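Local coordinates for protein cadherin-23 (Mus musculus, PDB 5UZ8) that probably links cells by calcium-dependent adhesion, its chain of extracellular cadherin repeats taking part in mechanotransduction in hearing, at residues A[75-80]-A[142-147]. Numbering follows the deposited sequence. Where two conformers were deposited one is given.
Sequences DYEEVH and DADSGN. With CA (calcium ion), chain I; CA (calcium ion), chain J; CA (calcium ion), chain K.
E77 and D144 meet through a shared calcium ion, a worked example of calcium joining successive cadherin repeats; between these two loops the polar links run through ions and water. The chain J calcium ion takes both carboxylate oxygens of E77 and D144 OD1, the latter at 2.3 Å. The two carboxylates are turned 79° apart, and E77 OE1 stays 3.4 Å from D144 OD1, adjacent in the ion's coordination shell, a like-charged approach that the shared cation probably makes tolerable. Each acid also serves a second ion: E77 OE2 bridges to the chain K calcium ion, which D75 OD1 binds too, while D144 OD2 reaches the chain I calcium ion held in bidentate fashion by D142. E21, D108, I109 and D111, with N110, N112, F148 and D193, supply further ligands to these three ions.

Asx turns prepare both loops. D75 OD1 accepts from E77 N at 3.0 Å, met from above the carboxylate plane, whereas D142 OD1 receives D144 N nearly along its C-O axis in a straighter bond (163°).

Water joins the other flank. One molecule donates to E77 OE1 and to A143 O, and accepts from S145 OG at 2.7 Å; another connects the Y76 hydroxyl with S145 OG.

Direct packing is modest. Chi1 of E77 (-76°) swings CG to within 3.2 Å of A143 O, and the bend at chi2 carries the carboxylate toward the ions. S145 OG sits at the edge of the Y76 ring, 3.5 Å from CE2. H80 CD2 rests over one face of that ring, offset toward its rim.

Segment 75-80 lies between strands 66-70 and 81-89 of one cadherin repeat, and 142-147 between strands 134-141 and 151-155 of the next, placing the calcium cluster at the junction of two beta-sandwiches.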
ATOM      1  N   ASP A  75      25.168  -7.524 -14.925  1.00 15.51           N
ATOM      2  CA  ASP A  75      24.131  -7.108 -13.999  1.00 15.63           C
ATOM      3  C   ASP A  75      24.776  -6.872 -12.619  1.00 15.56           C
ATOM      4  O   ASP A  75      25.285  -7.804 -12.003  1.00 16.12           O
ATOM      5  CB  ASP A  75      23.104  -8.238 -13.909  1.00 16.47           C
ATOM      6  CG  ASP A  75      21.919  -7.909 -12.988  1.00 17.53           C
ATOM      7  OD1 ASP A  75      21.822  -6.789 -12.438  1.00 16.82           O
ATOM      8  OD2 ASP A  75      21.081  -8.800 -12.806  1.00 18.36           O
ATOM      9  N   TYR A  76      24.724  -5.633 -12.128  1.00 15.22           N
ATOM     10  CA  TYR A  76      25.280  -5.294 -10.826  1.00 15.19           C
ATOM     11  C   TYR A  76      24.635  -6.137  -9.737  1.00 16.43           C
ATOM     12  O   TYR A  76      25.279  -6.480  -8.772  1.00 17.17           O
ATOM     13  CB  TYR A  76      25.092  -3.797 -10.496  1.00 15.02           C
ATOM     14  CG  TYR A  76      25.732  -3.406  -9.193  1.00 15.42           C
ATOM     15  CD1 TYR A  76      27.116  -3.102  -9.120  1.00 15.32           C
ATOM     16  CD2 TYR A  76      24.995  -3.365  -8.018  1.00 16.31           C
ATOM     17  CE1 TYR A  76      27.697  -2.756  -7.925  1.00 16.04           C
ATOM     18  CE2 TYR A  76      25.582  -3.007  -6.832  1.00 16.89           C
ATOM     19  CZ  TYR A  76      26.920  -2.723  -6.788  1.00 16.90           C
ATOM     20  OH  TYR A  76      27.483  -2.382  -5.597  1.00 18.06           O
ATOM     21  N   GLU A  77      23.361  -6.471  -9.905  1.00 16.43           N
ATOM     22  CA  GLU A  77      22.694  -7.292  -8.918  1.00 17.89           C
ATOM     23  C   GLU A  77      23.234  -8.739  -8.858  1.00 18.99           C
ATOM     24  O   GLU A  77      22.925  -9.435  -7.903  1.00 20.10           O
ATOM     25  CB  GLU A  77      21.171  -7.240  -9.090  1.00 18.30           C
ATOM     26  CG  GLU A  77      20.534  -5.958  -8.576  1.00 18.28           C
ATOM     27  CD  GLU A  77      20.944  -4.677  -9.310  1.00 17.36           C
ATOM     28  OE1 GLU A  77      21.469  -3.808  -8.618  1.00 16.83           O
ATOM     29  OE2 GLU A  77      20.718  -4.496 -10.541  1.00 16.35           O
ATOM     30  N   GLU A  78      24.070  -9.143  -9.841  1.00 18.94           N
ATOM     31  CA  GLU A  78      24.732 -10.463  -9.853  0.50 19.66           C
ATOM     32  C   GLU A  78      26.246 -10.371  -9.688  1.00 18.76           C
ATOM     33  O   GLU A  78      26.853 -11.249  -9.083  1.00 18.92           O
ATOM     34  CB  GLU A  78      24.440 -11.188 -11.172  0.50 20.36           C
ATOM     35  CG  GLU A  78      22.977 -11.534 -11.375  0.50 21.92           C
ATOM     36  CD  GLU A  78      22.441 -12.442 -10.285  0.50 23.92           C
ATOM     37  OE1 GLU A  78      23.245 -13.155  -9.645  0.50 26.21           O
ATOM     38  OE2 GLU A  78      21.219 -12.441 -10.052  0.50 26.02           O
ATOM     39  N   VAL A  79      26.851  -9.324 -10.244  1.00 17.61           N
ATOM     40  CA  VAL A  79      28.309  -9.202 -10.338  1.00 17.27           C
ATOM     41  C   VAL A  79      28.764  -7.785  -9.992  1.00 16.60           C
ATOM     42  O   VAL A  79      28.301  -6.836 -10.598  1.00 15.54           O
ATOM     43  CB  VAL A  79      28.753  -9.501 -11.781  1.00 16.86           C
ATOM     44  CG1 VAL A  79      30.247  -9.267 -11.983  1.00 17.02           C
ATOM     45  CG2 VAL A  79      28.321 -10.910 -12.192  1.00 17.48           C
ATOM     46  N   HIS A  80      29.692  -7.669  -9.039  1.00 17.01           N
ATOM     47  CA  HIS A  80      30.283  -6.362  -8.690  1.00 17.40           C
ATOM     48  C   HIS A  80      31.626  -6.078  -9.360  1.00 17.38           C
ATOM     49  O   HIS A  80      31.986  -4.915  -9.516  1.00 18.42           O
ATOM     50  CB  HIS A  80      30.392  -6.202  -7.163  1.00 18.23           C
ATOM     51  CG  HIS A  80      29.069  -6.097  -6.460  1.00 18.90           C
ATOM     52  ND1 HIS A  80      28.956  -6.101  -5.085  1.00 20.05           N
ATOM     53  CD2 HIS A  80      27.811  -5.976  -6.943  1.00 18.78           C
ATOM     54  CE1 HIS A  80      27.678  -5.992  -4.753  1.00 21.10           C
ATOM     55  NE2 HIS A  80      26.959  -5.940  -5.864  1.00 20.02           N
ATOM     56  N   ASP A 142      13.616  -3.227  -2.684  1.00 13.07           N
ATOM     57  CA  ASP A 142      14.270  -2.714  -3.891  1.00 13.01           C
ATOM     58  C   ASP A 142      15.646  -3.390  -4.030  1.00 13.39           C
ATOM     59  O   ASP A 142      16.488  -3.302  -3.145  1.00 13.09           O
ATOM     60  CB  ASP A 142      14.393  -1.215  -3.819  1.00 12.87           C
ATOM     61  CG  ASP A 142      14.802  -0.583  -5.154  1.00 13.63           C
ATOM     62  OD1 ASP A 142      15.898  -0.907  -5.670  1.00 12.97           O
ATOM     63  OD2 ASP A 142      14.101   0.340  -5.641  1.00 14.02           O
ATOM     64  N   ALA A 143      15.851  -4.042  -5.165  1.00 13.79           N
ATOM     65  CA  ALA A 143      17.058  -4.833  -5.424  1.00 14.13           C
ATOM     66  C   ALA A 143      18.341  -4.063  -5.784  1.00 14.02           C
ATOM     67  O   ALA A 143      19.402  -4.671  -5.844  1.00 13.69           O
ATOM     68  CB  ALA A 143      16.743  -5.864  -6.512  1.00 14.91           C
ATOM     69  N   ASP A 144      18.271  -2.740  -5.959  1.00 13.39           N
ATOM     70  CA  ASP A 144      19.466  -1.940  -6.212  1.00 13.83           C
ATOM     71  C   ASP A 144      20.254  -1.717  -4.909  1.00 13.93           C
ATOM     72  O   ASP A 144      20.005  -2.396  -3.898  1.00 14.54           O
ATOM     73  CB  ASP A 144      19.071  -0.620  -6.888  1.00 13.19           C
ATOM     74  CG  ASP A 144      18.406  -0.843  -8.234  1.00 13.59           C
ATOM     75  OD1 ASP A 144      18.959  -1.598  -9.054  1.00 13.90           O
ATOM     76  OD2 ASP A 144      17.304  -0.306  -8.449  1.00 13.43           O
ATOM     77  N   SER A 145      21.197  -0.798  -4.958  1.00 14.49           N
ATOM     78  CA  SER A 145      22.063  -0.473  -3.848  1.00 14.96           C
ATOM     79  C   SER A 145      22.060   1.032  -3.557  1.00 14.77           C
ATOM     80  O   SER A 145      21.702   1.859  -4.395  1.00 14.63           O
ATOM     81  CB  SER A 145      23.469  -0.984  -4.127  1.00 15.83           C
ATOM     82  OG  SER A 145      23.423  -2.433  -4.191  1.00 17.30           O
ATOM     83  N   GLY A 146      22.439   1.366  -2.337  1.00 14.84           N
ATOM     84  CA  GLY A 146      22.593   2.755  -1.949  1.00 15.01           C
ATOM     85  C   GLY A 146      21.290   3.513  -2.148  1.00 14.42           C
ATOM     86  O   GLY A 146      20.248   2.992  -1.846  1.00 13.81           O
ATOM     87  N   ASN A 147      21.385   4.751  -2.619  1.00 14.91           N
ATOM     88  CA  ASN A 147      20.191   5.621  -2.764  1.00 15.17           C
ATOM     89  C   ASN A 147      19.135   5.036  -3.694  1.00 14.31           C
ATOM     90  O   ASN A 147      17.944   5.230  -3.478  1.00 13.52           O
ATOM     91  CB  ASN A 147      20.540   7.027  -3.236  1.00 16.50           C
ATOM     92  CG  ASN A 147      19.618   8.064  -2.641  1.00 17.80           C
ATOM     93  OD1 ASN A 147      19.675   8.267  -1.421  1.00 18.61           O
ATOM     94  ND2 ASN A 147      18.773   8.713  -3.451  1.00 17.12           N
TER
HETATM   95 CA    CA I2608      15.617   1.007  -7.393  1.00 13.06          CA
HETATM   96 CA    CA J2609      20.921  -1.925 -10.237  1.00 14.33          CA
HETATM   97 CA    CA K2610      20.590  -4.818 -12.788  1.00 18.18          CA
HETATM   98  O   HOH W   1      26.166  -3.071  -3.282  1.00 43.79           O
HETATM   99  O   HOH W   2      22.150  -3.995  -6.025  1.00 14.41           O
HETATM  100  O   HOH W   3      18.479  -5.771 -12.345  1.00 17.11           O
HETATM  101  O   HOH W   4      20.405  -5.956 -14.955  1.00 17.44           O